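Local coordinates for protein sulfate transporter 4.1, chloroplastic (Arabidopsis thaliana, PDB 7LHV) that cotransports sulfate with protons across the membrane as a member of the SLC26/SulP family and may take part in regulating sulfate assimilation, at residues Y227-S232 and D251-P256; V266-M271 and A435-S440; T580-S585 and K611-T616. All blocks are in the same frame, centred on the assembly; numbering follows the deposited sequence.

How the contacts relate
A membrane region joined to a soluble domain illustrates how contacts divide between modules. The contacts follow in series along the chain. The first two lie in the sulfate permease region, their centres 18 Å apart, and share helix 255-277: contact 1 forms just ahead of its N-terminus, contact 2 further along. They touch, since Y227 CB packs on A435 CB at 3.5 Å and the F228 ring meets A435, A436 and I439, bringing helix 206-229 against helix 431-443. Contact 3, about 69 and 60 Å from them between centres, lies across the chain's centre. Contacts 1 and 2 thus knit membrane helices, while contact 3 lies in the STAS domain and is also met by the second subunit.

Contact 1: residues Y227-S232 and D251-P256; sequences YFLGYS and DKFQWP
L229 and Y231 meet K252, F253 and Q254 where a helix C-terminus, closed by a glycine with positive phi, is brought back beside the approach to the next membrane-spanning helix. The main polar link is a weak hydrogen bond from Q254 N to L229 O, 3.3 Å long with an angle of 162° at the hydrogen. It gives the last turn of helix 206-229 a partner in the segment that leads into helix 255-277. Beside this bond the side chains of L229 and F253 cross at about a right angle, and the CD2 methyl of L229 touches CE1 of F253 at 3.7 Å. The phenyl ring is brought there by its CG lying anti to the backbone N (chi1 -173°).

On the other flank Y231 crosses K252, likewise at about a right angle. Its CB rests 3.9 Å from K252 CB, while the CD2 side of the ring passes obliquely by the K252 carbonyl. The CG of Y231 stands between its backbone N and carbonyl carbon, chi1 54°, and this brings the ring alongside the 252-253 peptide. With an alanine here, the I246 carbonyl would probably be left without its tyrosine hydroxyl and a gap would open beside K252.

One shell out, the hydroxyl of Y231 is hydrogen-bonded to I246 O, in helix 239-249, and its side chain also touches A250, so a residue at the start of the connection between helices 206-229 and 255-277 is tied to its later part. F253 makes an edge-to-face pair with F258 on helix 255-277. The backbone turn rests on G230, where a beta carbon would collide with the L229 carbonyl O.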
loop_
_atom_site.group_PDB
_atom_site.type_symbol
_atom_site.label_atom_id
_atom_site.label_comp_id
_atom_site.label_asym_id
_atom_site.label_seq_id
_atom_site.Cartn_x
_atom_site.Cartn_y
_atom_site.Cartn_z
ATOM N N TYR A 227 -31.278 22.902 11.510
ATOM C CA TYR A 227 -32.543 23.410 10.990
ATOM C C TYR A 227 -33.685 23.117 11.952
ATOM O O TYR A 227 -34.618 23.917 12.081
ATOM C CB TYR A 227 -32.826 22.809 9.616
ATOM C CG TYR A 227 -31.793 23.161 8.577
ATOM C CD1 TYR A 227 -31.813 24.394 7.943
ATOM C CD2 TYR A 227 -30.787 22.269 8.239
ATOM C CE1 TYR A 227 -30.867 24.724 6.994
ATOM C CE2 TYR A 227 -29.837 22.590 7.294
ATOM C CZ TYR A 227 -29.882 23.819 6.675
ATOM O OH TYR A 227 -28.936 24.145 5.731
ATOM N N PHE A 228 -33.636 21.965 12.623
ATOM C CA PHE A 228 -34.619 21.675 13.659
ATOM C C PHE A 228 -34.494 22.659 14.813
ATOM O O PHE A 228 -35.501 23.156 15.328
ATOM C CB PHE A 228 -34.443 20.246 14.172
ATOM C CG PHE A 228 -34.977 19.187 13.250
ATOM C CD1 PHE A 228 -35.172 19.440 11.906
ATOM C CD2 PHE A 228 -35.278 17.928 13.736
ATOM C CE1 PHE A 228 -35.654 18.462 11.068
ATOM C CE2 PHE A 228 -35.763 16.948 12.903
ATOM C CZ PHE A 228 -35.950 17.215 11.567
ATOM N N LEU A 229 -33.260 22.949 15.231
ATOM C CA LEU A 229 -33.049 23.850 16.361
ATOM C C LEU A 229 -33.534 25.257 16.045
ATOM O O LEU A 229 -34.143 25.919 16.893
ATOM C CB LEU A 229 -31.571 23.867 16.747
ATOM C CG LEU A 229 -30.987 22.549 17.247
ATOM C CD1 LEU A 229 -29.502 22.703 17.509
ATOM C CD2 LEU A 229 -31.709 22.090 18.497
ATOM N N GLY A 230 -33.275 25.734 14.831
ATOM C CA GLY A 230 -33.699 27.050 14.411
ATOM C C GLY A 230 -32.628 28.117 14.433
ATOM O O GLY A 230 -32.891 29.238 13.984
ATOM N N TYR A 231 -31.432 27.812 14.934
ATOM C CA TYR A 231 -30.335 28.766 14.952
ATOM C C TYR A 231 -29.108 28.148 14.299
ATOM O O TYR A 231 -28.901 26.933 14.352
ATOM C CB TYR A 231 -29.995 29.225 16.379
ATOM C CG TYR A 231 -29.716 28.102 17.355
ATOM C CD1 TYR A 231 -28.440 27.583 17.500
ATOM C CD2 TYR A 231 -30.727 27.580 18.146
ATOM C CE1 TYR A 231 -28.180 26.566 18.394
ATOM C CE2 TYR A 231 -30.476 26.565 19.043
ATOM C CZ TYR A 231 -29.203 26.062 19.163
ATOM O OH TYR A 231 -28.951 25.047 20.057
ATOM N N SER A 232 -28.299 29.001 13.676
ATOM C CA SER A 232 -27.097 28.536 13.002
ATOM C C SER A 232 -26.089 28.004 14.010
ATOM O O SER A 232 -25.886 28.585 15.079
ATOM C CB SER A 232 -26.475 29.667 12.184
ATOM O OG SER A 232 -25.448 29.178 11.340
ATOM N N ASP A 251 -29.631 28.880 23.814
ATOM C CA ASP A 251 -30.444 30.018 24.230
ATOM C C ASP A 251 -31.266 30.615 23.093
ATOM O O ASP A 251 -32.131 31.456 23.358
ATOM C CB ASP A 251 -29.553 31.090 24.862
ATOM C CG ASP A 251 -28.534 31.660 23.890
ATOM O OD1 ASP A 251 -28.480 31.200 22.731
ATOM O OD2 ASP A 251 -27.779 32.569 24.290
ATOM N N LYS A 252 -31.019 30.211 21.845
ATOM C CA LYS A 252 -31.762 30.703 20.690
ATOM C C LYS A 252 -32.701 29.644 20.120
ATOM O O LYS A 252 -32.982 29.637 18.920
ATOM C CB LYS A 252 -30.803 31.195 19.608
ATOM C CG LYS A 252 -29.952 32.379 20.017
ATOM C CD LYS A 252 -28.826 32.614 19.025
ATOM C CE LYS A 252 -27.665 31.668 19.283
ATOM N NZ LYS A 252 -26.556 31.866 18.311
ATOM N N PHE A 253 -33.193 28.747 20.968
ATOM C CA PHE A 253 -34.046 27.659 20.510
ATOM C C PHE A 253 -35.432 28.171 20.137
ATOM O O PHE A 253 -35.976 29.070 20.784
ATOM C CB PHE A 253 -34.149 26.593 21.599
ATOM C CG PHE A 253 -34.871 25.350 21.171
ATOM C CD1 PHE A 253 -34.296 24.475 20.266
ATOM C CD2 PHE A 253 -36.116 25.046 21.690
ATOM C CE1 PHE A 253 -34.956 23.329 19.878
ATOM C CE2 PHE A 253 -36.779 23.900 21.305
ATOM C CZ PHE A 253 -36.199 23.041 20.399
ATOM N N GLN A 254 -36.004 27.593 19.080
ATOM C CA GLN A 254 -37.365 27.889 18.654
ATOM C C GLN A 254 -38.184 26.607 18.627
ATOM O O GLN A 254 -37.699 25.558 18.193
ATOM C CB GLN A 254 -37.400 28.548 17.271
ATOM C CG GLN A 254 -36.878 29.971 17.226
ATOM C CD GLN A 254 -35.379 30.036 17.065
ATOM O OE1 GLN A 254 -34.744 29.055 16.680
ATOM N NE2 GLN A 254 -34.801 31.196 17.351
ATOM N N TRP A 255 -39.429 26.699 19.089
ATOM C CA TRP A 255 -40.329 25.551 19.166
ATOM C C TRP A 255 -40.955 25.164 17.824
ATOM O O TRP A 255 -41.018 23.966 17.519
ATOM C CB TRP A 255 -41.436 25.812 20.196
ATOM C CG TRP A 255 -41.096 25.348 21.581
ATOM C CD1 TRP A 255 -39.907 24.830 22.004
ATOM C CD2 TRP A 255 -41.962 25.348 22.723
ATOM N NE1 TRP A 255 -39.975 24.516 23.340
ATOM C CE2 TRP A 255 -41.226 24.823 23.805
ATOM C CE3 TRP A 255 -43.286 25.744 22.938
ATOM C CZ2 TRP A 255 -41.770 24.683 25.079
ATOM C CZ3 TRP A 255 -43.824 25.605 24.205
ATOM C CH2 TRP A 255 -43.067 25.079 25.259
ATOM N N PRO A 256 -41.458 26.105 17.018
ATOM C CA PRO A 256 -42.161 25.716 15.779
ATOM C C PRO A 256 -41.294 24.894 14.836
ATOM O O PRO A 256 -41.742 23.834 14.372
ATOM C CB PRO A 256 -42.559 27.064 15.158
ATOM C CG PRO A 256 -42.703 27.958 16.315
ATOM C CD PRO A 256 -41.632 27.548 17.282
#

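Contact 2: residues V266-M271 and A435-S440; sequences VILQVM and AAIVIS
In the membrane helix bundle, helices 255-277 and 431-443 pack through L268, Q269, A436, I437 and S440. Their short segments cross at -36°, running in broadly the same N-to-C direction, with the axes 9.7 Å apart at closest approach. One leucine does most of the work. CD2 of L268 settles against the surface of the neighbouring helix, 3.8 Å from I437 CG1 and 4.0 Å from S440 CB, with the A436 carbonyl O next to it. The leucine and isoleucine side chains meet at a slant.

S440 meets the base of the same leucine: its OG lies anti to the backbone N (chi1 173°), which turns the hydroxyl towards the facing helix, 4.0 Å from L268 CB. Further along, CG of Q269 skirts the same hydroxyl at 4.5 Å. No hydrogen bond joins the two segments, which meet by van der Waals contact; just past them K272 NZ, on the same helix 255-277, adds a weak bond to S440 O, which also accepts from S443 OG. I437 also touches P111 and S115 of helix 91-119 and I293 of helix 284-300. The arrangement is helix-to-helix packing within the membrane bundle of the SLC26/SulP sulfate permease domain.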
loop_
_atom_site.group_PDB
_atom_site.type_symbol
_atom_site.label_atom_id
_atom_site.label_comp_id
_atom_site.label_asym_id
_atom_site.label_seq_id
_atom_site.Cartn_x
_atom_site.Cartn_y
_atom_site.Cartn_z
ATOM N N VAL A 266 -40.834 11.822 12.067
ATOM C CA VAL A 266 -41.586 10.682 12.589
ATOM C C VAL A 266 -42.478 10.093 11.506
ATOM O O VAL A 266 -42.541 8.869 11.333
ATOM C CB VAL A 266 -42.398 11.105 13.827
ATOM C CG1 VAL A 266 -43.528 10.124 14.084
ATOM C CG2 VAL A 266 -41.493 11.206 15.040
ATOM N N ILE A 267 -43.177 10.949 10.756
ATOM C CA ILE A 267 -44.050 10.461 9.693
ATOM C C ILE A 267 -43.241 9.737 8.626
ATOM O O ILE A 267 -43.632 8.665 8.149
ATOM C CB ILE A 267 -44.866 11.623 9.095
ATOM C CG1 ILE A 267 -45.882 12.138 10.114
ATOM C CG2 ILE A 267 -45.562 11.184 7.818
ATOM C CD1 ILE A 267 -46.922 11.119 10.509
ATOM N N LEU A 268 -42.097 10.306 8.237
ATOM C CA LEU A 268 -41.264 9.683 7.214
ATOM C C LEU A 268 -40.759 8.320 7.666
ATOM O O LEU A 268 -40.791 7.351 6.898
ATOM C CB LEU A 268 -40.090 10.596 6.865
ATOM C CG LEU A 268 -40.227 11.496 5.638
ATOM C CD1 LEU A 268 -41.501 12.316 5.706
ATOM C CD2 LEU A 268 -39.017 12.400 5.516
ATOM N N GLN A 269 -40.288 8.224 8.911
ATOM C CA GLN A 269 -39.765 6.953 9.398
ATOM C C GLN A 269 -40.871 5.917 9.548
ATOM O O GLN A 269 -40.662 4.734 9.255
ATOM C CB GLN A 269 -39.023 7.162 10.716
ATOM C CG GLN A 269 -37.559 7.528 10.528
ATOM C CD GLN A 269 -36.802 7.604 11.836
ATOM O OE1 GLN A 269 -37.397 7.621 12.913
ATOM N NE2 GLN A 269 -35.477 7.650 11.749
ATOM N N VAL A 270 -42.058 6.338 9.992
ATOM C CA VAL A 270 -43.185 5.413 10.090
ATOM C C VAL A 270 -43.566 4.890 8.712
ATOM O O VAL A 270 -43.798 3.688 8.529
ATOM C CB VAL A 270 -44.375 6.095 10.789
ATOM C CG1 VAL A 270 -45.672 5.377 10.462
ATOM C CG2 VAL A 270 -44.152 6.134 12.290
ATOM N N MET A 271 -43.632 5.782 7.719
ATOM C CA MET A 271 -43.961 5.353 6.363
ATOM C C MET A 271 -42.914 4.391 5.821
ATOM O O MET A 271 -43.256 3.378 5.201
ATOM C CB MET A 271 -44.092 6.570 5.446
ATOM C CG MET A 271 -45.358 7.376 5.660
ATOM S SD MET A 271 -45.407 8.862 4.643
ATOM C CE MET A 271 -45.644 8.151 3.019
ATOM N N ALA A 435 -34.415 19.205 5.987
ATOM C CA ALA A 435 -33.537 18.645 7.008
ATOM C C ALA A 435 -34.056 17.300 7.502
ATOM O O ALA A 435 -33.279 16.360 7.701
ATOM C CB ALA A 435 -33.394 19.621 8.171
ATOM N N ALA A 436 -35.370 17.195 7.708
ATOM C CA ALA A 436 -35.955 15.930 8.134
ATOM C C ALA A 436 -35.783 14.859 7.068
ATOM O O ALA A 436 -35.545 13.690 7.385
ATOM C CB ALA A 436 -37.433 16.120 8.469
ATOM N N ILE A 437 -35.902 15.239 5.796
ATOM C CA ILE A 437 -35.698 14.277 4.715
ATOM C C ILE A 437 -34.263 13.764 4.719
ATOM O O ILE A 437 -34.021 12.561 4.563
ATOM C CB ILE A 437 -36.073 14.901 3.360
ATOM C CG1 ILE A 437 -37.588 15.054 3.251
ATOM C CG2 ILE A 437 -35.556 14.049 2.223
ATOM C CD1 ILE A 437 -38.021 15.862 2.063
ATOM N N VAL A 438 -33.289 14.659 4.899
ATOM C CA VAL A 438 -31.891 14.230 4.948
ATOM C C VAL A 438 -31.648 13.318 6.146
ATOM O O VAL A 438 -30.943 12.305 6.043
ATOM C CB VAL A 438 -30.946 15.445 4.972
ATOM C CG1 VAL A 438 -29.507 14.989 5.105
ATOM C CG2 VAL A 438 -31.107 16.257 3.719
ATOM N N ILE A 439 -32.212 13.670 7.303
ATOM C CA ILE A 439 -32.026 12.853 8.499
ATOM C C ILE A 439 -32.619 11.465 8.295
ATOM O O ILE A 439 -32.009 10.453 8.661
ATOM C CB ILE A 439 -32.637 13.555 9.724
ATOM C CG1 ILE A 439 -31.802 14.770 10.112
ATOM C CG2 ILE A 439 -32.735 12.597 10.892
ATOM C CD1 ILE A 439 -32.441 15.620 11.177
ATOM N N SER A 440 -33.813 11.392 7.704
ATOM C CA SER A 440 -34.427 10.099 7.423
ATOM C C SER A 440 -33.602 9.301 6.423
ATOM O O SER A 440 -33.472 8.079 6.551
ATOM C CB SER A 440 -35.850 10.300 6.905
ATOM O OG SER A 440 -36.414 9.074 6.477
#

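Contact 3: residues T580-S585 and K611-T616; sequences THIDSS and KDVHLT
I582, V613 and T616 carry most of a contact in the STAS domain, where the loop after strand 569-575 and the first two turns of helix 611-620 come together. The loop opens a beta-alpha-beta crossover: helix 584-599 follows it and leads to the parallel strand 603-606. I582 points its side chain into the facing helix and crosses V613 at about a right angle, CD1 touching V613 CG1 at 3.7 Å. Its CG1 stands between the backbone N and carbonyl carbon (chi1 56°), a placement that sets the same atom 3.9 Å from T616 CG2, and the I582 and T616 side chains lie alongside, pointing opposite ways. V613 spreads its branches: CG1 takes the isoleucine tip, while CG2 packs 3.8 Å from the CA of H581 and lies near the T580 carbonyl. Both I582 and T616 also lean on V587, so helix 584-599 adds to the apolar cluster.

Around these three the loop is held by its ends. T580 O accepts a hydrogen bond from N610 ND2, just before helix 611-620, and D583 acts as N-cap, its OD1 bound to A586 N. The second subunit reaches the same loop, where D461 OD2 of that subunit is hydrogen-bonded to S584 OG.

T616 shows how a polar residue can serve an apolar contact. While its CG2 faces I582, its OG1 turns back and donates to D612 O at 3.2 Å, tilted 33° from the carbonyl plane, and T616 N reaches that oxygen from the opposite face.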
loop_
_atom_site.group_PDB
_atom_site.type_symbol
_atom_site.label_atom_id
_atom_site.label_comp_id
_atom_site.label_asym_id
_atom_site.label_seq_id
_atom_site.Cartn_x
_atom_site.Cartn_y
_atom_site.Cartn_z
ATOM N N THR A 580 3.180 -20.551 -7.999
ATOM C CA THR A 580 2.715 -20.288 -9.356
ATOM C C THR A 580 3.807 -19.648 -10.204
ATOM O O THR A 580 4.000 -20.025 -11.365
ATOM C CB THR A 580 1.474 -19.402 -9.318
ATOM O OG1 THR A 580 0.437 -20.064 -8.585
ATOM C CG2 THR A 580 0.979 -19.123 -10.726
ATOM N N HIS A 581 4.537 -18.686 -9.642
ATOM C CA HIS A 581 5.562 -17.975 -10.390
ATOM C C HIS A 581 6.601 -17.439 -9.417
ATOM O O HIS A 581 6.338 -17.292 -8.222
ATOM C CB HIS A 581 4.961 -16.836 -11.214
ATOM C CG HIS A 581 4.018 -15.968 -10.441
ATOM N ND1 HIS A 581 4.452 -15.002 -9.557
ATOM C CD2 HIS A 581 2.667 -15.915 -10.418
ATOM C CE1 HIS A 581 3.409 -14.396 -9.022
ATOM N NE2 HIS A 581 2.312 -14.931 -9.527
ATOM N N ILE A 582 7.788 -17.150 -9.948
ATOM C CA ILE A 582 8.868 -16.549 -9.176
ATOM C C ILE A 582 9.498 -15.430 -9.993
ATOM O O ILE A 582 9.566 -15.495 -11.223
ATOM C CB ILE A 582 9.938 -17.582 -8.757
ATOM C CG1 ILE A 582 10.502 -18.310 -9.973
ATOM C CG2 ILE A 582 9.377 -18.567 -7.758
ATOM C CD1 ILE A 582 11.590 -19.293 -9.624
ATOM N N ASP A 583 9.953 -14.394 -9.297
ATOM C CA ASP A 583 10.595 -13.252 -9.920
ATOM C C ASP A 583 12.109 -13.324 -9.713
ATOM O O ASP A 583 12.652 -14.332 -9.258
ATOM C CB ASP A 583 10.002 -11.954 -9.370
ATOM C CG ASP A 583 10.185 -11.817 -7.879
ATOM O OD1 ASP A 583 10.520 -12.826 -7.229
ATOM O OD2 ASP A 583 9.992 -10.702 -7.354
ATOM N N SER A 584 12.801 -12.238 -10.064
ATOM C CA SER A 584 14.255 -12.200 -9.936
ATOM C C SER A 584 14.695 -12.289 -8.481
ATOM O O SER A 584 15.695 -12.946 -8.164
ATOM C CB SER A 584 14.795 -10.925 -10.572
ATOM O OG SER A 584 14.502 -9.807 -9.755
ATOM N N SER A 585 13.978 -11.612 -7.582
ATOM C CA SER A 585 14.326 -11.678 -6.167
ATOM C C SER A 585 14.269 -13.110 -5.658
ATOM O O SER A 585 15.093 -13.520 -4.832
ATOM C CB SER A 585 13.396 -10.781 -5.351
ATOM O OG SER A 585 13.465 -9.438 -5.794
ATOM N N LYS A 611 6.358 -24.947 -14.781
ATOM C CA LYS A 611 6.982 -24.716 -16.081
ATOM C C LYS A 611 7.550 -23.305 -16.176
ATOM O O LYS A 611 8.702 -23.114 -16.582
ATOM C CB LYS A 611 5.974 -24.975 -17.200
ATOM C CG LYS A 611 5.410 -26.399 -17.254
ATOM C CD LYS A 611 6.435 -27.437 -17.712
ATOM C CE LYS A 611 7.155 -28.108 -16.544
ATOM N NZ LYS A 611 8.072 -29.190 -16.994
ATOM N N ASP A 612 6.759 -22.302 -15.789
ATOM C CA ASP A 612 7.274 -20.937 -15.738
ATOM C C ASP A 612 8.368 -20.806 -14.689
ATOM O O ASP A 612 9.383 -20.134 -14.913
ATOM C CB ASP A 612 6.135 -19.961 -15.451
ATOM C CG ASP A 612 5.185 -19.817 -16.620
ATOM O OD1 ASP A 612 5.664 -19.750 -17.772
ATOM O OD2 ASP A 612 3.958 -19.773 -16.389
ATOM N N VAL A 613 8.178 -21.443 -13.533
ATOM C CA VAL A 613 9.191 -21.417 -12.484
ATOM C C VAL A 613 10.475 -22.078 -12.965
ATOM O O VAL A 613 11.577 -21.563 -12.742
ATOM C CB VAL A 613 8.649 -22.089 -11.210
ATOM C CG1 VAL A 613 9.786 -22.482 -10.303
ATOM C CG2 VAL A 613 7.698 -21.155 -10.492
ATOM N N HIS A 614 10.358 -23.229 -13.631
ATOM C CA HIS A 614 11.543 -23.905 -14.146
ATOM C C HIS A 614 12.248 -23.057 -15.196
ATOM O O HIS A 614 13.482 -23.003 -15.232
ATOM C CB HIS A 614 11.166 -25.267 -14.725
ATOM C CG HIS A 614 12.343 -26.146 -15.010
ATOM N ND1 HIS A 614 12.752 -26.448 -16.290
ATOM C CD2 HIS A 614 13.200 -26.786 -14.179
ATOM C CE1 HIS A 614 13.809 -27.239 -16.237
ATOM N NE2 HIS A 614 14.100 -27.460 -14.968
ATOM N N LEU A 615 11.481 -22.395 -16.065
ATOM C CA LEU A 615 12.090 -21.535 -17.074
ATOM C C LEU A 615 12.844 -20.379 -16.429
ATOM O O LEU A 615 13.968 -20.059 -16.834
ATOM C CB LEU A 615 11.018 -21.013 -18.028
ATOM C CG LEU A 615 11.450 -20.040 -19.127
ATOM C CD1 LEU A 615 12.723 -20.518 -19.812
ATOM C CD2 LEU A 615 10.330 -19.857 -20.137
ATOM N N THR A 616 12.245 -19.744 -15.417
ATOM C CA THR A 616 12.922 -18.648 -14.728
ATOM C C THR A 616 14.183 -19.134 -14.023
ATOM O O THR A 616 15.222 -18.465 -14.056
ATOM C CB THR A 616 11.972 -17.984 -13.735
ATOM O OG1 THR A 616 10.886 -17.380 -14.447
ATOM C CG2 THR A 616 12.693 -16.914 -12.934
#